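Local atomic coordinates of uncharacterized protein (Staphylococcus aureus subsp. aureus, PDB entry 3H04), a protein that is of unknown function but has an alpha/beta-hydrolase fold and is probably a serine hydrolase related to feruloyl esterases. Residues A[114-125]-A[205-215]; A[29-40]-A[96-106]. All blocks are in the same frame, centred on the assembly; numbering follows the deposited sequence.

Interaction 1: A[114-125]-A[205-215]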
loop_
_atom_site.group_PDB
_atom_site.type_symbol
_atom_site.label_atom_id
_atom_site.label_comp_id
_atom_site.label_asym_id
_atom_site.label_seq_id
_atom_site.Cartn_x
_atom_site.Cartn_y
_atom_site.Cartn_z
ATOM N N ALA A 114 -10.709 -3.139 -1.299
ATOM C CA ALA A 114 -11.366 -4.438 -1.168
ATOM C C ALA A 114 -12.663 -4.415 -0.345
ATOM O O ALA A 114 -13.561 -5.190 -0.627
ATOM C CB ALA A 114 -10.373 -5.537 -0.616
ATOM N N ARG A 115 -12.766 -3.538 0.653
ATOM C CA ARG A 115 -14.006 -3.416 1.406
ATOM C C ARG A 115 -15.053 -2.616 0.625
ATOM O O ARG A 115 -16.231 -2.941 0.667
ATOM C CB ARG A 115 -13.733 -2.754 2.770
ATOM C CG ARG A 115 -14.954 -2.632 3.681
ATOM C CD ARG A 115 -14.723 -1.651 4.816
ATOM N NE ARG A 115 -14.412 -0.296 4.338
ATOM C CZ ARG A 115 -13.922 0.655 5.108
ATOM N NH1 ARG A 115 -13.736 0.413 6.412
ATOM N NH2 ARG A 115 -13.651 1.841 4.615
ATOM N N ASP A 116 -14.625 -1.558 -0.072
ATOM C CA ASP A 116 -15.555 -0.565 -0.625
ATOM C C ASP A 116 -15.880 -0.725 -2.123
ATOM O O ASP A 116 -16.638 0.062 -2.684
ATOM C CB ASP A 116 -15.015 0.843 -0.342
ATOM C CG ASP A 116 -14.993 1.166 1.143
ATOM O OD1 ASP A 116 -15.735 0.522 1.918
ATOM O OD2 ASP A 116 -14.247 2.061 1.552
ATOM N N ARG A 117 -15.249 -1.692 -2.769
ATOM C CA ARG A 117 -15.468 -1.957 -4.180
ATOM C C ARG A 117 -15.540 -3.463 -4.273
ATOM O O ARG A 117 -15.237 -4.144 -3.298
ATOM C CB ARG A 117 -14.310 -1.453 -5.000
ATOM C CG ARG A 117 -14.108 0.096 -4.980
ATOM C CD ARG A 117 -15.283 0.774 -5.655
ATOM N NE ARG A 117 -15.140 2.222 -5.767
ATOM C CZ ARG A 117 -15.495 3.095 -4.830
ATOM N NH1 ARG A 117 -16.031 2.676 -3.685
ATOM N NH2 ARG A 117 -15.330 4.407 -5.036
ATOM N N ASP A 118 -15.874 -3.990 -5.435
ATOM C CA ASP A 118 -15.980 -5.415 -5.602
ATOM C C ASP A 118 -14.804 -5.891 -6.432
ATOM O O ASP A 118 -14.718 -5.576 -7.612
ATOM C CB ASP A 118 -17.321 -5.758 -6.270
ATOM C CG ASP A 118 -18.500 -5.550 -5.327
ATOM O OD1 ASP A 118 -18.395 -5.952 -4.126
ATOM O OD2 ASP A 118 -19.508 -4.936 -5.770
ATOM N N ILE A 119 -13.853 -6.574 -5.798
ATOM C CA ILE A 119 -12.647 -7.060 -6.490
ATOM C C ILE A 119 -12.431 -8.538 -6.228
ATOM O O ILE A 119 -13.088 -9.113 -5.374
ATOM C CB ILE A 119 -11.383 -6.237 -6.092
ATOM C CG1 ILE A 119 -10.903 -6.553 -4.690
ATOM C CG2 ILE A 119 -11.659 -4.701 -6.292
ATOM C CD1 ILE A 119 -9.706 -5.740 -4.271
ATOM N N ASP A 120 -11.466 -9.145 -6.907
ATOM C CA ASP A 120 -11.302 -10.618 -6.853
ATOM C C ASP A 120 -10.266 -11.143 -5.869
ATOM O O ASP A 120 -10.211 -12.341 -5.574
ATOM C CB ASP A 120 -11.016 -11.109 -8.259
ATOM C CG ASP A 120 -12.119 -10.702 -9.195
ATOM O OD1 ASP A 120 -13.140 -11.369 -9.140
ATOM O OD2 ASP A 120 -12.019 -9.671 -9.898
ATOM N N GLY A 121 -9.459 -10.242 -5.336
ATOM C CA GLY A 121 -8.454 -10.620 -4.353
ATOM C C GLY A 121 -7.553 -9.479 -3.972
ATOM O O GLY A 121 -7.510 -8.462 -4.653
ATOM N N VAL A 122 -6.806 -9.674 -2.879
ATOM C CA VAL A 122 -5.887 -8.672 -2.368
ATOM C C VAL A 122 -4.567 -9.317 -2.026
ATOM O O VAL A 122 -4.547 -10.421 -1.422
ATOM C CB VAL A 122 -6.394 -8.012 -1.022
ATOM C CG1 VAL A 122 -5.311 -7.006 -0.485
ATOM C CG2 VAL A 122 -7.722 -7.298 -1.250
ATOM N N ILE A 123 -3.477 -8.656 -2.424
ATOM C CA ILE A 123 -2.125 -9.048 -2.065
ATOM C C ILE A 123 -1.609 -8.002 -1.094
ATOM O O ILE A 123 -1.525 -6.841 -1.451
ATOM C CB ILE A 123 -1.208 -9.137 -3.265
ATOM C CG1 ILE A 123 -1.896 -9.948 -4.386
ATOM C CG2 ILE A 123 0.187 -9.674 -2.827
ATOM C CD1 ILE A 123 -1.466 -9.538 -5.755
ATOM N N ASP A 124 -1.311 -8.433 0.133
ATOM C CA ASP A 124 -0.986 -7.570 1.285
ATOM C C ASP A 124 0.409 -7.904 1.721
ATOM O O ASP A 124 0.637 -8.932 2.384
ATOM C CB ASP A 124 -1.990 -7.838 2.419
ATOM C CG ASP A 124 -1.586 -7.264 3.780
ATOM O OD1 ASP A 124 -0.650 -6.435 3.904
ATOM O OD2 ASP A 124 -2.244 -7.714 4.774
ATOM N N PHE A 125 1.364 -7.055 1.314
ATOM C CA PHE A 125 2.744 -7.203 1.773
ATOM C C PHE A 125 2.943 -6.248 2.958
ATOM O O PHE A 125 2.877 -5.023 2.793
ATOM C CB PHE A 125 3.746 -6.876 0.674
ATOM C CG PHE A 125 4.067 -8.006 -0.268
ATOM C CD1 PHE A 125 3.233 -9.128 -0.434
ATOM C CD2 PHE A 125 5.230 -7.931 -1.021
ATOM C CE1 PHE A 125 3.561 -10.147 -1.373
ATOM C CE2 PHE A 125 5.555 -8.906 -1.902
ATOM C CZ PHE A 125 4.731 -10.028 -2.095
ATOM N N GLU A 205 -16.779 -6.701 8.174
ATOM C CA GLU A 205 -16.283 -6.307 6.887
ATOM C C GLU A 205 -15.096 -7.176 6.451
ATOM O O GLU A 205 -15.063 -7.612 5.295
ATOM C CB GLU A 205 -15.868 -4.819 6.939
ATOM C CG GLU A 205 -17.025 -3.893 7.272
ATOM C CD GLU A 205 -17.699 -3.349 6.029
ATOM O OE1 GLU A 205 -17.895 -4.132 5.050
ATOM O OE2 GLU A 205 -18.013 -2.117 6.024
ATOM N N LEU A 206 -14.183 -7.485 7.375
ATOM C CA LEU A 206 -13.069 -8.401 7.082
ATOM C C LEU A 206 -13.587 -9.786 6.631
ATOM O O LEU A 206 -13.061 -10.416 5.697
ATOM C CB LEU A 206 -12.178 -8.561 8.315
ATOM C CG LEU A 206 -11.243 -7.399 8.633
ATOM C CD1 LEU A 206 -10.549 -7.668 9.962
ATOM C CD2 LEU A 206 -10.233 -7.243 7.480
ATOM N N LYS A 207 -14.637 -10.241 7.320
ATOM C CA LYS A 207 -15.300 -11.513 7.036
ATOM C C LYS A 207 -15.829 -11.638 5.615
ATOM O O LYS A 207 -16.052 -12.731 5.126
ATOM C CB LYS A 207 -16.488 -11.693 7.966
ATOM C CG LYS A 207 -16.150 -12.108 9.363
ATOM C CD LYS A 207 -17.426 -12.595 10.100
ATOM C CE LYS A 207 -18.012 -13.872 9.558
ATOM N NZ LYS A 207 -19.053 -14.405 10.513
ATOM N N THR A 208 -16.081 -10.509 4.969
ATOM C CA THR A 208 -16.606 -10.526 3.618
ATOM C C THR A 208 -15.571 -10.168 2.573
ATOM O O THR A 208 -15.927 -9.994 1.421
ATOM C CB THR A 208 -17.808 -9.536 3.501
ATOM O OG1 THR A 208 -17.327 -8.213 3.674
ATOM C CG2 THR A 208 -18.864 -9.865 4.552
ATOM N N LEU A 209 -14.298 -10.041 2.963
ATOM C CA LEU A 209 -13.267 -9.706 1.979
ATOM C C LEU A 209 -13.003 -10.863 1.021
ATOM O O LEU A 209 -13.184 -12.028 1.402
ATOM C CB LEU A 209 -11.976 -9.262 2.649
ATOM C CG LEU A 209 -11.908 -7.898 3.315
ATOM C CD1 LEU A 209 -10.516 -7.692 3.803
ATOM C CD2 LEU A 209 -12.346 -6.777 2.321
ATOM N N PRO A 210 -12.592 -10.557 -0.237
ATOM C CA PRO A 210 -12.154 -11.606 -1.159
ATOM C C PRO A 210 -10.828 -12.214 -0.652
ATOM O O PRO A 210 -10.311 -11.785 0.357
ATOM C CB PRO A 210 -11.956 -10.852 -2.492
ATOM C CG PRO A 210 -11.561 -9.497 -2.069
ATOM C CD PRO A 210 -12.401 -9.225 -0.826
ATOM N N PRO A 211 -10.282 -13.223 -1.330
ATOM C CA PRO A 211 -9.098 -13.830 -0.736
ATOM C C PRO A 211 -7.914 -12.901 -0.579
ATOM O O PRO A 211 -7.636 -12.073 -1.460
ATOM C CB PRO A 211 -8.744 -14.953 -1.726
ATOM C CG PRO A 211 -9.998 -15.300 -2.405
ATOM C CD PRO A 211 -10.747 -13.985 -2.500
ATOM N N VAL A 212 -7.178 -13.084 0.512
ATOM C CA VAL A 212 -6.043 -12.236 0.831
ATOM C C VAL A 212 -4.749 -13.001 0.911
ATOM O O VAL A 212 -4.637 -13.989 1.685
ATOM C CB VAL A 212 -6.204 -11.513 2.150
ATOM C CG1 VAL A 212 -5.044 -10.515 2.288
ATOM C CG2 VAL A 212 -7.627 -10.771 2.237
ATOM N N PHE A 213 -3.768 -12.597 0.114
ATOM C CA PHE A 213 -2.387 -13.170 0.233
ATOM C C PHE A 213 -1.591 -12.269 1.168
ATOM O O PHE A 213 -1.541 -11.061 0.940
ATOM C CB PHE A 213 -1.746 -13.258 -1.134
ATOM C CG PHE A 213 -0.373 -13.900 -1.158
ATOM C CD1 PHE A 213 -0.226 -15.199 -1.552
ATOM C CD2 PHE A 213 0.771 -13.168 -0.755
ATOM C CE1 PHE A 213 1.039 -15.814 -1.580
ATOM C CE2 PHE A 213 2.029 -13.768 -0.776
ATOM C CZ PHE A 213 2.158 -15.102 -1.179
ATOM N N ILE A 214 -0.983 -12.810 2.217
ATOM C CA ILE A 214 -0.253 -11.989 3.198
ATOM C C ILE A 214 1.183 -12.452 3.216
ATOM O O ILE A 214 1.421 -13.667 3.299
ATOM C CB ILE A 214 -0.857 -12.097 4.594
ATOM C CG1 ILE A 214 -2.368 -11.702 4.523
ATOM C CG2 ILE A 214 0.004 -11.265 5.609
ATOM C CD1 ILE A 214 -3.237 -12.055 5.766
ATOM N N ALA A 215 2.145 -11.500 3.145
ATOM C CA ALA A 215 3.586 -11.803 3.390
ATOM C C ALA A 215 4.028 -10.776 4.433
ATOM O O ALA A 215 3.799 -9.556 4.229
ATOM C CB ALA A 215 4.437 -11.708 2.108
#
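E205 lays its carboxylate against the aliphatic part of R115, with E205 OE2 3.5 Å from R115 CD. Opposite charges are near, but no N-H of R115 points at E205. The guanidinium turns instead to its neighbour D116, which it grips side-on through NE and NH2; its NH1 and NH2 also bind the backbone oxygens of S197 and K198. L209 puts CD2 3.7 Å from CB of A114 on the last turn of helix 105-116. The ring of P210 packs against the turn that follows this helix, its CG 4.0 Å from CG1 of I119. At P211 the parallel ladder begins: V122 N donates to P211 O at 2.9 Å. F213 N then binds V122 O, D124 N binds F213 O, and A215 N binds D124 O at 3.1 Å. V212 and I214 share a face with V122 and D124. On the other face F213 CE2 lies 4.0 Å from F125 CE1. The F125 side chain, with CG anti to its carbonyl carbon (chi1 -85°), brings CD1 of F125 3.8 Å from CB of A215, an off-centre CH-pi contact. Regular backbone bonds hold the strands together, apolar packing fills in around them, and the R115-E205 charge pair probably adds only weak attraction.

Interaction 2: A[29-40]-A[96-106]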
loop_
_atom_site.group_PDB
_atom_site.type_symbol
_atom_site.label_atom_id
_atom_site.label_comp_id
_atom_site.label_asym_id
_atom_site.label_seq_id
_atom_site.Cartn_x
_atom_site.Cartn_y
_atom_site.Cartn_z
ATOM N N LYS A 29 -4.964 -12.331 -17.988
ATOM C CA LYS A 29 -5.819 -13.075 -17.058
ATOM C C LYS A 29 -6.510 -12.147 -16.044
ATOM O O LYS A 29 -7.475 -12.550 -15.384
ATOM C CB LYS A 29 -4.998 -14.117 -16.293
ATOM C CG LYS A 29 -4.550 -15.340 -17.094
ATOM C CD LYS A 29 -4.106 -16.433 -16.107
ATOM C CE LYS A 29 -3.448 -17.623 -16.769
ATOM N NZ LYS A 29 -1.981 -17.427 -16.960
ATOM N N GLY A 30 -5.994 -10.924 -15.899
ATOM C CA GLY A 30 -6.486 -9.997 -14.880
ATOM C C GLY A 30 -5.652 -8.725 -14.752
ATOM O O GLY A 30 -4.622 -8.567 -15.385
ATOM N N VAL A 31 -6.117 -7.821 -13.908
ATOM C CA VAL A 31 -5.444 -6.571 -13.684
ATOM C C VAL A 31 -5.096 -6.516 -12.205
ATOM O O VAL A 31 -5.947 -6.785 -11.333
ATOM C CB VAL A 31 -6.348 -5.375 -14.105
ATOM C CG1 VAL A 31 -7.713 -5.499 -13.490
ATOM C CG2 VAL A 31 -5.764 -4.034 -13.659
ATOM N N ILE A 32 -3.833 -6.198 -11.957
ATOM C CA ILE A 32 -3.304 -6.009 -10.624
ATOM C C ILE A 32 -3.103 -4.497 -10.460
ATOM O O ILE A 32 -2.232 -3.919 -11.103
ATOM C CB ILE A 32 -1.952 -6.708 -10.458
ATOM C CG1 ILE A 32 -2.068 -8.205 -10.743
ATOM C CG2 ILE A 32 -1.404 -6.464 -8.997
ATOM C CD1 ILE A 32 -0.726 -8.885 -11.028
ATOM N N VAL A 33 -3.865 -3.893 -9.563
ATOM C CA VAL A 33 -3.692 -2.489 -9.212
ATOM C C VAL A 33 -2.731 -2.353 -8.050
ATOM O O VAL A 33 -3.053 -2.733 -6.924
ATOM C CB VAL A 33 -5.040 -1.831 -8.821
ATOM C CG1 VAL A 33 -4.824 -0.313 -8.527
ATOM C CG2 VAL A 33 -6.120 -2.084 -9.945
ATOM N N TYR A 34 -1.564 -1.773 -8.330
ATOM C CA TYR A 34 -0.468 -1.724 -7.387
ATOM C C TYR A 34 -0.426 -0.385 -6.648
ATOM O O TYR A 34 -0.446 0.663 -7.279
ATOM C CB TYR A 34 0.866 -1.987 -8.071
ATOM C CG TYR A 34 2.032 -1.711 -7.156
ATOM C CD1 TYR A 34 2.298 -2.546 -6.081
ATOM C CD2 TYR A 34 2.861 -0.595 -7.351
ATOM C CE1 TYR A 34 3.317 -2.282 -5.204
ATOM C CE2 TYR A 34 3.890 -0.337 -6.496
ATOM C CZ TYR A 34 4.135 -1.198 -5.420
ATOM O OH TYR A 34 5.147 -0.954 -4.517
ATOM N N ILE A 35 -0.346 -0.456 -5.306
ATOM C CA ILE A 35 -0.289 0.728 -4.477
ATOM C C ILE A 35 0.971 0.659 -3.635
ATOM O O ILE A 35 1.142 -0.252 -2.766
ATOM C CB ILE A 35 -1.562 0.880 -3.618
ATOM C CG1 ILE A 35 -2.812 0.708 -4.482
ATOM C CG2 ILE A 35 -1.529 2.232 -2.875
ATOM C CD1 ILE A 35 -4.107 1.088 -3.825
ATOM N N HIS A 36 1.879 1.607 -3.904
ATOM C CA HIS A 36 3.199 1.620 -3.294
ATOM C C HIS A 36 3.120 1.986 -1.833
ATOM O O HIS A 36 2.125 2.541 -1.411
ATOM C CB HIS A 36 4.118 2.662 -3.980
ATOM C CG HIS A 36 3.693 4.089 -3.760
ATOM N ND1 HIS A 36 4.168 4.856 -2.708
ATOM C CD2 HIS A 36 2.894 4.904 -4.492
ATOM C CE1 HIS A 36 3.626 6.067 -2.778
ATOM N NE2 HIS A 36 2.860 6.129 -3.858
ATOM N N GLY A 37 4.175 1.713 -1.094
ATOM C CA GLY A 37 4.210 2.045 0.317
ATOM C C GLY A 37 4.791 3.426 0.625
ATOM O O GLY A 37 4.786 4.307 -0.225
ATOM N N GLY A 38 5.355 3.580 1.808
ATOM C CA GLY A 38 5.967 4.864 2.247
ATOM C C GLY A 38 5.260 5.595 3.359
ATOM O O GLY A 38 5.369 6.851 3.499
ATOM N N GLY A 39 4.535 4.838 4.189
ATOM C CA GLY A 39 3.847 5.367 5.379
ATOM C C GLY A 39 2.866 6.505 5.104
ATOM O O GLY A 39 2.556 7.279 6.009
ATOM N N LEU A 40 2.343 6.530 3.881
ATOM C CA LEU A 40 1.485 7.567 3.311
ATOM C C LEU A 40 2.194 8.921 3.128
ATOM O O LEU A 40 1.530 9.906 2.769
ATOM C CB LEU A 40 0.180 7.764 4.134
ATOM C CG LEU A 40 -0.635 6.502 4.491
ATOM C CD1 LEU A 40 -1.684 6.811 5.608
ATOM C CD2 LEU A 40 -1.274 5.886 3.236
ATOM N N CYS A 96 -13.205 -8.076 -16.502
ATOM C CA CYS A 96 -11.929 -8.739 -16.283
ATOM C C CYS A 96 -11.594 -8.850 -14.764
ATOM O O CYS A 96 -11.988 -7.981 -13.994
ATOM C CB CYS A 96 -10.885 -7.979 -17.113
ATOM S SG CYS A 96 -9.204 -8.413 -16.754
ATOM N N PRO A 97 -10.927 -9.941 -14.325
ATOM C CA PRO A 97 -10.610 -10.042 -12.897
ATOM C C PRO A 97 -9.713 -8.903 -12.474
ATOM O O PRO A 97 -8.839 -8.522 -13.233
ATOM C CB PRO A 97 -9.858 -11.372 -12.793
ATOM C CG PRO A 97 -10.479 -12.211 -13.956
ATOM C CD PRO A 97 -10.571 -11.179 -15.046
ATOM N N ILE A 98 -9.932 -8.377 -11.279
ATOM C CA ILE A 98 -9.142 -7.249 -10.781
ATOM C C ILE A 98 -8.699 -7.508 -9.326
ATOM O O ILE A 98 -9.478 -8.022 -8.506
ATOM C CB ILE A 98 -9.922 -5.912 -11.010
ATOM C CG1 ILE A 98 -9.063 -4.690 -10.720
ATOM C CG2 ILE A 98 -11.237 -5.886 -10.240
ATOM C CD1 ILE A 98 -9.627 -3.383 -11.358
ATOM N N PHE A 99 -7.437 -7.165 -9.042
ATOM C CA PHE A 99 -6.821 -7.334 -7.749
ATOM C C PHE A 99 -6.131 -6.048 -7.274
ATOM O O PHE A 99 -5.645 -5.250 -8.092
ATOM C CB PHE A 99 -5.763 -8.438 -7.852
ATOM C CG PHE A 99 -6.306 -9.731 -8.419
ATOM C CD1 PHE A 99 -6.888 -10.654 -7.590
ATOM C CD2 PHE A 99 -6.279 -9.981 -9.788
ATOM C CE1 PHE A 99 -7.410 -11.833 -8.100
ATOM C CE2 PHE A 99 -6.796 -11.122 -10.288
ATOM C CZ PHE A 99 -7.343 -12.062 -9.447
ATOM N N THR A 100 -6.021 -5.909 -5.959
ATOM C CA THR A 100 -5.193 -4.843 -5.367
ATOM C C THR A 100 -3.967 -5.490 -4.734
ATOM O O THR A 100 -4.033 -6.588 -4.150
ATOM C CB THR A 100 -5.970 -3.965 -4.392
ATOM O OG1 THR A 100 -6.568 -4.759 -3.337
ATOM C CG2 THR A 100 -7.098 -3.177 -5.163
ATOM N N PHE A 101 -2.832 -4.843 -4.919
ATOM C CA PHE A 101 -1.546 -5.316 -4.436
ATOM C C PHE A 101 -0.934 -4.099 -3.819
ATOM O O PHE A 101 -0.693 -3.133 -4.541
ATOM C CB PHE A 101 -0.695 -5.857 -5.591
ATOM C CG PHE A 101 0.753 -6.097 -5.228
ATOM C CD1 PHE A 101 1.120 -6.369 -3.928
ATOM C CD2 PHE A 101 1.740 -6.028 -6.203
ATOM C CE1 PHE A 101 2.444 -6.635 -3.578
ATOM C CE2 PHE A 101 3.084 -6.244 -5.870
ATOM C CZ PHE A 101 3.439 -6.568 -4.570
ATOM N N GLY A 102 -0.749 -4.113 -2.495
ATOM C CA GLY A 102 -0.041 -3.043 -1.798
ATOM C C GLY A 102 1.111 -3.543 -0.950
ATOM O O GLY A 102 1.180 -4.732 -0.547
ATOM N N ARG A 103 2.043 -2.638 -0.689
ATOM C CA ARG A 103 3.139 -2.867 0.226
ATOM C C ARG A 103 3.041 -1.814 1.277
ATOM O O ARG A 103 2.920 -0.619 0.975
ATOM C CB ARG A 103 4.502 -2.838 -0.480
ATOM C CG ARG A 103 4.541 -3.866 -1.623
ATOM C CD ARG A 103 5.873 -4.166 -2.191
ATOM N NE ARG A 103 6.540 -2.977 -2.752
ATOM C CZ ARG A 103 7.822 -2.923 -3.141
ATOM N NH1 ARG A 103 8.616 -3.971 -3.031
ATOM N NH2 ARG A 103 8.308 -1.806 -3.661
ATOM N N SER A 104 3.136 -2.266 2.523
ATOM C CA SER A 104 3.155 -1.407 3.684
ATOM C C SER A 104 1.813 -0.623 3.712
ATOM O O SER A 104 0.741 -1.220 3.654
ATOM C CB SER A 104 4.438 -0.543 3.685
ATOM O OG SER A 104 4.672 -0.063 4.988
ATOM N N SER A 105 1.850 0.705 3.799
ATOM C CA SER A 105 0.650 1.507 3.772
ATOM C C SER A 105 -0.149 1.368 2.473
ATOM O O SER A 105 -1.347 1.588 2.473
ATOM C CB SER A 105 1.026 2.981 3.986
ATOM O OG SER A 105 2.075 3.383 3.067
ATOM N N GLY A 106 0.487 1.003 1.366
ATOM C CA GLY A 106 -0.255 0.670 0.165
ATOM C C GLY A 106 -1.165 -0.529 0.306
ATOM O O GLY A 106 -2.212 -0.612 -0.377
HETATM O O HOH W 1 5.937 2.083 4.309
#
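K29 O lies against the ring of P97, 3.3 Å from CG. G30 passes close to C96, its CA 3.7 Å from SG. The parallel ladder then runs from V31 N, bonded to P97 O, to I35 O, which accepts a longer bond of 3.3 Å from R103 N. I32 puts CG2 at the edge of the F101 ring, 3.5 Å from F101 CB. V33 packs on the other face, near I98. Y34 has CG anti to its backbone N (chi1 170°), and its ring leans obliquely over F101, planes 55° apart. Its OH accepts from R103 NE at 3.0 Å, a bent bond (137°), and also binds D47; R103 makes a salt bridge to D251. CA of G106 makes a CA-H...O contact with I35 O, 3.4 Å. G38 N and S104 OG share a water, and L40 N donates to S105 OG at 3.3 Å. The strained backbone of S104 fits a nucleophile elbow (GxSxG), and its OG bonds H248, consistent with a Ser-His-Asp triad completed by D220. Strand 60-65 flanks 30-35 in the sheet. Helix 256-273 packs on the face of I32, F99 and F101, and helix 75-91 on that of V33 and I98.

Overall arrangement
From the N terminus, strand 30-35 comes first. The chain leaves it through helix 50-56, strand 60-65 and helix 75-91, and interaction 2 closes this loop when strand 98-103 pairs with 30-35. Helix 105-116 then leads directly into interaction 1. Its second loop, mostly helices and connecting turns, closes when strand 212-217 joins 121-125. The two loops follow one another, neither nested nor crossed. Strands 98-103 and 121-125 are sheet neighbours, so the contacts join side by side: I123 N meets T100 O, and F125 O meets S104 N. Together they tie four parallel strands, 30-35, 98-103, 121-125 and 212-217, into the middle of the hydrolase sheet.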